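Local atomic coordinates of cell division control protein Cdc48 (Mycobacterium smegmatis, PDB entry 5E7P), a protein that binds ADP at two nucleotide sites and, as an AAA-family ATPase, probably hydrolyses ATP. Residues W244-L249 and A285-V290; G320-I325 and G360-A365. All coordinates share one frame; numbering follows the deposited sequence.

Contact 1. Residues W244-L249 and A285-V290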
ATOM      1  N   TRP A 244      13.413  10.859 -20.903  1.00 30.54           N
ATOM      2  CA  TRP A 244      13.199  12.237 -20.480  1.00 28.30           C
ATOM      3  C   TRP A 244      14.504  12.884 -20.022  1.00 26.61           C
ATOM      4  O   TRP A 244      14.809  14.017 -20.395  1.00 24.38           O
ATOM      5  CB  TRP A 244      12.183  12.292 -19.344  1.00 27.33           C
ATOM      6  CG  TRP A 244      10.765  12.084 -19.767  1.00 28.24           C
ATOM      7  CD1 TRP A 244      10.268  12.134 -21.037  1.00 29.31           C
ATOM      8  CD2 TRP A 244       9.654  11.787 -18.911  1.00 28.72           C
ATOM      9  NE1 TRP A 244       8.916  11.891 -21.024  1.00 29.59           N
ATOM     10  CE2 TRP A 244       8.514  11.676 -19.731  1.00 29.51           C
ATOM     11  CE3 TRP A 244       9.515  11.606 -17.530  1.00 28.58           C
ATOM     12  CZ2 TRP A 244       7.250  11.394 -19.216  1.00 29.90           C
ATOM     13  CZ3 TRP A 244       8.260  11.330 -17.020  1.00 29.74           C
ATOM     14  CH2 TRP A 244       7.144  11.224 -17.862  1.00 30.39           C
ATOM     15  N   LEU A 245      15.260  12.155 -19.207  1.00 26.54           N
ATOM     16  CA  LEU A 245      16.541  12.634 -18.702  1.00 30.36           C
ATOM     17  C   LEU A 245      17.534  12.908 -19.824  1.00 33.65           C
ATOM     18  O   LEU A 245      18.238  13.918 -19.806  1.00 35.55           O
ATOM     19  CB  LEU A 245      17.150  11.622 -17.731  1.00 34.07           C
ATOM     20  CG  LEU A 245      16.759  11.723 -16.260  1.00 38.27           C
ATOM     21  CD1 LEU A 245      17.480  10.653 -15.458  1.00 39.65           C
ATOM     22  CD2 LEU A 245      17.066  13.113 -15.713  1.00 39.23           C
ATOM     23  N   ARG A 246      17.592  12.005 -20.795  1.00 35.38           N
ATOM     24  CA  ARG A 246      18.556  12.132 -21.879  1.00 39.20           C
ATOM     25  C   ARG A 246      18.250  13.326 -22.776  1.00 37.49           C
ATOM     26  O   ARG A 246      19.157  14.051 -23.178  1.00 40.07           O
ATOM     27  CB  ARG A 246      18.649  10.831 -22.679  1.00 44.31           C
ATOM     28  CG  ARG A 246      19.144   9.664 -21.838  1.00 49.69           C
ATOM     29  CD  ARG A 246      19.551   8.457 -22.664  1.00 56.36           C
ATOM     30  NE  ARG A 246      20.188   7.452 -21.814  1.00 62.62           N
ATOM     31  CZ  ARG A 246      21.481   7.447 -21.500  1.00 68.49           C
ATOM     32  NH1 ARG A 246      22.285   8.389 -21.975  1.00 71.28           N
ATOM     33  NH2 ARG A 246      21.972   6.499 -20.711  1.00 69.51           N
ATOM     34  N   LEU A 247      16.973  13.541 -23.072  1.00 34.13           N
ATOM     35  CA  LEU A 247      16.565  14.687 -23.877  1.00 34.14           C
ATOM     36  C   LEU A 247      16.899  15.997 -23.171  1.00 31.88           C
ATOM     37  O   LEU A 247      17.409  16.933 -23.783  1.00 31.92           O
ATOM     38  CB  LEU A 247      15.068  14.627 -24.178  1.00 34.70           C
ATOM     39  CG  LEU A 247      14.617  13.560 -25.173  1.00 35.81           C
ATOM     40  CD1 LEU A 247      13.109  13.562 -25.276  1.00 34.85           C
ATOM     41  CD2 LEU A 247      15.249  13.794 -26.537  1.00 39.51           C
ATOM     42  N   SER A 248      16.613  16.051 -21.877  1.00 29.63           N
ATOM     43  CA  SER A 248      16.859  17.254 -21.096  1.00 31.39           C
ATOM     44  C   SER A 248      18.348  17.535 -20.910  1.00 33.99           C
ATOM     45  O   SER A 248      18.798  18.660 -21.101  1.00 37.86           O
ATOM     46  CB  SER A 248      16.174  17.157 -19.735  1.00 32.89           C
ATOM     47  OG  SER A 248      16.424  18.316 -18.961  1.00 37.08           O
ATOM     48  N   LEU A 249      19.108  16.507 -20.547  1.00 33.78           N
ATOM     49  CA  LEU A 249      20.504  16.689 -20.164  1.00 34.08           C
ATOM     50  C   LEU A 249      21.510  16.489 -21.294  1.00 39.49           C
ATOM     51  O   LEU A 249      22.558  17.133 -21.304  1.00 41.28           O
ATOM     52  CB  LEU A 249      20.861  15.763 -18.999  1.00 32.41           C
ATOM     53  CG  LEU A 249      20.068  15.950 -17.706  1.00 32.75           C
ATOM     54  CD1 LEU A 249      20.573  15.004 -16.626  1.00 31.75           C
ATOM     55  CD2 LEU A 249      20.141  17.398 -17.242  1.00 34.55           C
ATOM     56  N   ALA A 285      22.250   6.333 -13.064  1.00 37.02           N
ATOM     57  CA  ALA A 285      23.538   5.707 -12.762  1.00 39.69           C
ATOM     58  C   ALA A 285      24.746   6.404 -13.392  1.00 44.10           C
ATOM     59  O   ALA A 285      25.807   6.490 -12.775  1.00 46.79           O
ATOM     60  CB  ALA A 285      23.516   4.240 -13.153  1.00 39.22           C
ATOM     61  N   SER A 286      24.582   6.902 -14.614  1.00 44.59           N
ATOM     62  CA  SER A 286      25.684   7.554 -15.317  1.00 48.59           C
ATOM     63  C   SER A 286      25.760   9.047 -15.006  1.00 49.54           C
ATOM     64  O   SER A 286      26.672   9.733 -15.461  1.00 53.55           O
ATOM     65  CB  SER A 286      25.569   7.340 -16.827  1.00 49.90           C
ATOM     66  OG  SER A 286      24.423   7.994 -17.348  1.00 50.66           O
ATOM     67  N   ARG A 287      24.797   9.543 -14.237  1.00 46.16           N
ATOM     68  CA  ARG A 287      24.768  10.947 -13.843  1.00 45.84           C
ATOM     69  C   ARG A 287      25.347  11.092 -12.443  1.00 45.77           C
ATOM     70  O   ARG A 287      25.443  10.112 -11.702  1.00 47.56           O
ATOM     71  CB  ARG A 287      23.329  11.470 -13.830  1.00 45.22           C
ATOM     72  CG  ARG A 287      22.468  11.010 -14.988  1.00 46.22           C
ATOM     73  CD  ARG A 287      22.794  11.764 -16.256  1.00 50.77           C
ATOM     74  NE  ARG A 287      22.014  11.275 -17.388  1.00 52.91           N
ATOM     75  CZ  ARG A 287      22.116  11.750 -18.626  1.00 54.33           C
ATOM     76  NH1 ARG A 287      22.965  12.734 -18.889  1.00 54.59           N
ATOM     77  NH2 ARG A 287      21.368  11.244 -19.597  1.00 54.55           N
ATOM     78  N   ARG A 288      25.732  12.310 -12.077  1.00 42.95           N
ATOM     79  CA  ARG A 288      26.051  12.585 -10.684  1.00 42.57           C
ATOM     80  C   ARG A 288      24.753  12.943  -9.964  1.00 36.77           C
ATOM     81  O   ARG A 288      23.959  13.757 -10.443  1.00 34.05           O
ATOM     82  CB  ARG A 288      27.118  13.683 -10.539  1.00 47.83           C
ATOM     83  CG  ARG A 288      26.643  15.106 -10.775  1.00 50.68           C
ATOM     84  CD  ARG A 288      27.804  16.095 -10.707  1.00 57.18           C
ATOM     85  NE  ARG A 288      28.462  16.116  -9.402  1.00 59.92           N
ATOM     86  CZ  ARG A 288      28.166  16.968  -8.426  1.00 61.30           C
ATOM     87  NH1 ARG A 288      28.824  16.910  -7.276  1.00 63.40           N
ATOM     88  NH2 ARG A 288      27.214  17.877  -8.598  1.00 59.51           N
ATOM     89  N   VAL A 289      24.516  12.300  -8.830  1.00 34.30           N
ATOM     90  CA  VAL A 289      23.255  12.486  -8.133  1.00 33.04           C
ATOM     91  C   VAL A 289      23.448  13.084  -6.751  1.00 34.56           C
ATOM     92  O   VAL A 289      24.214  12.569  -5.937  1.00 37.50           O
ATOM     93  CB  VAL A 289      22.478  11.164  -8.010  1.00 28.88           C
ATOM     94  CG1 VAL A 289      21.123  11.409  -7.375  1.00 24.22           C
ATOM     95  CG2 VAL A 289      22.317  10.529  -9.372  1.00 28.37           C
ATOM     96  N   VAL A 290      22.751  14.184  -6.501  1.00 33.44           N
ATOM     97  CA  VAL A 290      22.690  14.762  -5.171  1.00 35.02           C
ATOM     98  C   VAL A 290      21.396  14.288  -4.523  1.00 37.57           C
ATOM     99  O   VAL A 290      20.303  14.668  -4.946  1.00 37.05           O
ATOM    100  CB  VAL A 290      22.722  16.295  -5.221  1.00 31.72           C
ATOM    101  CG1 VAL A 290      22.626  16.874  -3.816  1.00 31.52           C
ATOM    102  CG2 VAL A 290      23.990  16.768  -5.918  1.00 30.68           C
TER

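Contact 2. Residues G320-I325 and G360-A365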
ATOM      1  N   GLY A 320      26.080  20.487 -11.917  1.00 49.26           N
ATOM      2  CA  GLY A 320      25.011  19.936 -12.732  1.00 46.43           C
ATOM      3  C   GLY A 320      24.683  18.524 -12.291  1.00 43.38           C
ATOM      4  O   GLY A 320      25.329  17.983 -11.395  1.00 43.85           O
ATOM      5  N   GLY A 321      23.674  17.924 -12.912  1.00 40.58           N
ATOM      6  CA  GLY A 321      23.294  16.562 -12.586  1.00 37.63           C
ATOM      7  C   GLY A 321      21.872  16.443 -12.074  1.00 35.12           C
ATOM      8  O   GLY A 321      21.011  17.261 -12.401  1.00 35.24           O
ATOM      9  N   VAL A 322      21.625  15.422 -11.260  1.00 32.32           N
ATOM     10  CA  VAL A 322      20.280  15.144 -10.777  1.00 28.86           C
ATOM     11  C   VAL A 322      20.132  15.375  -9.274  1.00 29.83           C
ATOM     12  O   VAL A 322      20.871  14.802  -8.471  1.00 28.93           O
ATOM     13  CB  VAL A 322      19.861  13.699 -11.097  1.00 26.29           C
ATOM     14  CG1 VAL A 322      18.465  13.427 -10.582  1.00 25.82           C
ATOM     15  CG2 VAL A 322      19.925  13.453 -12.584  1.00 28.70           C
ATOM     16  N   LEU A 323      19.174  16.221  -8.904  1.00 31.29           N
ATOM     17  CA  LEU A 323      18.783  16.371  -7.507  1.00 31.35           C
ATOM     18  C   LEU A 323      17.648  15.399  -7.224  1.00 29.12           C
ATOM     19  O   LEU A 323      16.577  15.488  -7.828  1.00 28.93           O
ATOM     20  CB  LEU A 323      18.334  17.804  -7.201  1.00 31.64           C
ATOM     21  CG  LEU A 323      17.939  18.087  -5.744  1.00 31.22           C
ATOM     22  CD1 LEU A 323      19.147  18.002  -4.813  1.00 31.05           C
ATOM     23  CD2 LEU A 323      17.260  19.441  -5.607  1.00 28.98           C
ATOM     24  N   PHE A 324      17.890  14.458  -6.318  1.00 26.68           N
ATOM     25  CA  PHE A 324      16.904  13.426  -6.018  1.00 24.73           C
ATOM     26  C   PHE A 324      16.480  13.442  -4.552  1.00 27.75           C
ATOM     27  O   PHE A 324      17.309  13.320  -3.648  1.00 30.71           O
ATOM     28  CB  PHE A 324      17.437  12.041  -6.419  1.00 23.40           C
ATOM     29  CG  PHE A 324      16.590  10.895  -5.936  1.00 24.74           C
ATOM     30  CD1 PHE A 324      15.210  10.913  -6.088  1.00 23.84           C
ATOM     31  CD2 PHE A 324      17.176   9.787  -5.344  1.00 26.45           C
ATOM     32  CE1 PHE A 324      14.433   9.856  -5.643  1.00 24.55           C
ATOM     33  CE2 PHE A 324      16.404   8.724  -4.900  1.00 26.19           C
ATOM     34  CZ  PHE A 324      15.032   8.758  -5.049  1.00 24.68           C
ATOM     35  N   ILE A 325      15.179  13.596  -4.328  1.00 26.68           N
ATOM     36  CA  ILE A 325      14.619  13.511  -2.985  1.00 26.98           C
ATOM     37  C   ILE A 325      13.685  12.310  -2.870  1.00 26.18           C
ATOM     38  O   ILE A 325      12.581  12.310  -3.418  1.00 24.65           O
ATOM     39  CB  ILE A 325      13.869  14.801  -2.584  1.00 24.79           C
ATOM     40  CG1 ILE A 325      14.814  16.001  -2.633  1.00 27.36           C
ATOM     41  CG2 ILE A 325      13.289  14.663  -1.192  1.00 22.60           C
ATOM     42  CD1 ILE A 325      14.150  17.317  -2.295  1.00 27.52           C
ATOM     43  N   GLY A 360      21.552  21.996 -17.141  1.00 40.09           N
ATOM     44  CA  GLY A 360      22.338  20.833 -16.766  1.00 38.85           C
ATOM     45  C   GLY A 360      21.903  20.216 -15.448  1.00 38.59           C
ATOM     46  O   GLY A 360      22.589  19.357 -14.898  1.00 40.93           O
ATOM     47  N   VAL A 361      20.758  20.657 -14.937  1.00 35.40           N
ATOM     48  CA  VAL A 361      20.224  20.122 -13.689  1.00 34.43           C
ATOM     49  C   VAL A 361      18.813  19.568 -13.887  1.00 35.66           C
ATOM     50  O   VAL A 361      17.963  20.212 -14.501  1.00 38.11           O
ATOM     51  CB  VAL A 361      20.203  21.192 -12.576  1.00 32.77           C
ATOM     52  CG1 VAL A 361      19.453  20.682 -11.351  1.00 28.83           C
ATOM     53  CG2 VAL A 361      21.619  21.601 -12.203  1.00 34.40           C
ATOM     54  N   ALA A 362      18.570  18.368 -13.371  1.00 33.42           N
ATOM     55  CA  ALA A 362      17.238  17.774 -13.408  1.00 31.99           C
ATOM     56  C   ALA A 362      16.779  17.405 -11.999  1.00 30.61           C
ATOM     57  O   ALA A 362      17.597  17.110 -11.128  1.00 30.07           O
ATOM     58  CB  ALA A 362      17.222  16.551 -14.316  1.00 30.30           C
ATOM     59  N   PHE A 363      15.468  17.418 -11.780  1.00 28.93           N
ATOM     60  CA  PHE A 363      14.913  17.145 -10.459  1.00 26.35           C
ATOM     61  C   PHE A 363      13.949  15.963 -10.475  1.00 26.95           C
ATOM     62  O   PHE A 363      12.976  15.949 -11.232  1.00 27.72           O
ATOM     63  CB  PHE A 363      14.219  18.392  -9.906  1.00 25.91           C
ATOM     64  CG  PHE A 363      13.526  18.177  -8.589  1.00 27.53           C
ATOM     65  CD1 PHE A 363      14.239  17.779  -7.471  1.00 28.85           C
ATOM     66  CD2 PHE A 363      12.165  18.400  -8.463  1.00 27.58           C
ATOM     67  CE1 PHE A 363      13.605  17.589  -6.256  1.00 29.12           C
ATOM     68  CE2 PHE A 363      11.527  18.215  -7.250  1.00 28.72           C
ATOM     69  CZ  PHE A 363      12.248  17.805  -6.146  1.00 28.87           C
ATOM     70  N   ILE A 364      14.233  14.969  -9.641  1.00 25.56           N
ATOM     71  CA  ILE A 364      13.359  13.810  -9.501  1.00 25.41           C
ATOM     72  C   ILE A 364      13.019  13.562  -8.037  1.00 25.37           C
ATOM     73  O   ILE A 364      13.904  13.511  -7.187  1.00 27.78           O
ATOM     74  CB  ILE A 364      14.002  12.532 -10.077  1.00 24.90           C
ATOM     75  CG1 ILE A 364      14.350  12.719 -11.554  1.00 23.48           C
ATOM     76  CG2 ILE A 364      13.074  11.342  -9.897  1.00 22.69           C
ATOM     77  CD1 ILE A 364      15.108  11.553 -12.143  1.00 26.70           C
ATOM     78  N   ALA A 365      11.732  13.409  -7.747  1.00 24.03           N
ATOM     79  CA  ALA A 365      11.290  13.093  -6.395  1.00 23.81           C
ATOM     80  C   ALA A 365      10.326  11.908  -6.402  1.00 27.41           C
ATOM     81  O   ALA A 365       9.595  11.692  -7.372  1.00 26.53           O
ATOM     82  CB  ALA A 365      10.641  14.301  -5.758  1.00 21.00           C
TER

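Contact 1. Residues W244-L249 and A285-V290
Leu-249 and Arg-287 mark the nearest approach of the two backbones, with 9.5 Å between their CA atoms. Residues 244-249 form the last turns of helix 237-249, and residues 285-288 form the turn leading into strand 289-293, whose first two residues end the segment. The side chain of Arg-287 spans most of the gap to reach the helix, and no hydrogen bond crosses it. Arg-287 accounts for about half of the buried surface. Its CG lies anti to the carbonyl carbon, and a bend at chi2 (-77°) precedes an extended run that lays the guanidinium against the helix. Leu-249 CD1 and the carbonyl O of Leu-245 lie over the same face of that group. The Leu-249 methyl meets Arg-287 CD at 3.9 Å, and Leu-249 CB comes within 3.7 Å of Arg-287 NH1. At 4.1 Å from Arg-287 NH2, Leu-245 O is not bonded to it; it accepts the helical bond from Leu-249 N. In the RecA-like P-loop fold of an AAA module, this turn carries the chain from helix 276-283, which follows the phosphate-binding loop, to strand 289-293, the next in sequence. The contact thus joins that turn to a helix preceding the phosphate-binding loop in sequence, at the surface of the module and away from the nucleotide. Arg-246 meets the edge of the Arg-287 guanidinium: its CG sits in that plane, 3.5 Å from NH2. The Arg-246 chain is extended from CG to NE, and Arg-287 NH2 lies over one face of its guanidinium, 3.8 Å from NH1, with the planes 47° apart. Acidic residues flank these like charges: Asp-250 salt-bridges Arg-287 NH2 and makes a long, weak ion pair with Arg-246 NH1, while Asp-242 salt-bridges Arg-246 NE.

Contact 2. Residues G320-I325 and G360-A365
Gly-321 to Ile-325 pair in register with Val-361 to Ala-365 as adjacent parallel strands, 4.7 Å apart at closest approach and inclined at 22°. Five backbone hydrogen bonds join them, beginning with Gly-321 N to Gly-360 O (2.7 Å) and ending with Ile-325 N to Ile-364 O (3.1 Å). Gly-320 and Gly-321 carry the chain out of helix 302-319 with positive phi, a backbone path suited to glycine. On one face of the sheet Val-322 CG1 meets the Ile-364 CD1 methyl at 4.1 Å. With its CG anti to the backbone N (chi1 170°), Phe-324 turns a ring edge to the Ile-364 carbonyl, and its side chain lies about 4 Å from that of Ala-277, an ADP-binding residue. Helix 276-283 packs over this face. The strands belong to a beta-alpha-beta unit that crosses through helix 344-356, and their places in the sheet match the Walker B and sensor 1 strands of AAA ATPases. Leu-323, Ile-325 and Phe-363 occupy the face beneath helix 344-356, where all three touch Leu-352. Here the Phe-363 ring leans toward the neighbouring strand: CD1 lies 3.9 Å from Leu-323 CD2, and Ile-325 CD1 approaches the ring edge, 4.0 Å from CE1.

How the contacts relate
The two contacts lie side by side, their centres about 7 Å apart, in the first AAA module. They share one sheet, in which strands 289-293 and 321-326 are neighbours; Val-290 N to Val-322 O and Val-290 O to Phe-324 N, each 2.8 Å, are probable hydrogen bonds between them. Along the chain contact 1 closes before contact 2 opens, with helices 294-299 and 302-319 in the interval. Across the sheet the parallel strands lie in the order 289-293, 321-326, 361-366, 265-269, 385-388, that of the AAA core, with antiparallel 216-218 outside 289-293. Contact 1 packs helix 237-249 against the turn entering strand 289-293, near the surface, whereas contact 2 builds the interior near the ADP.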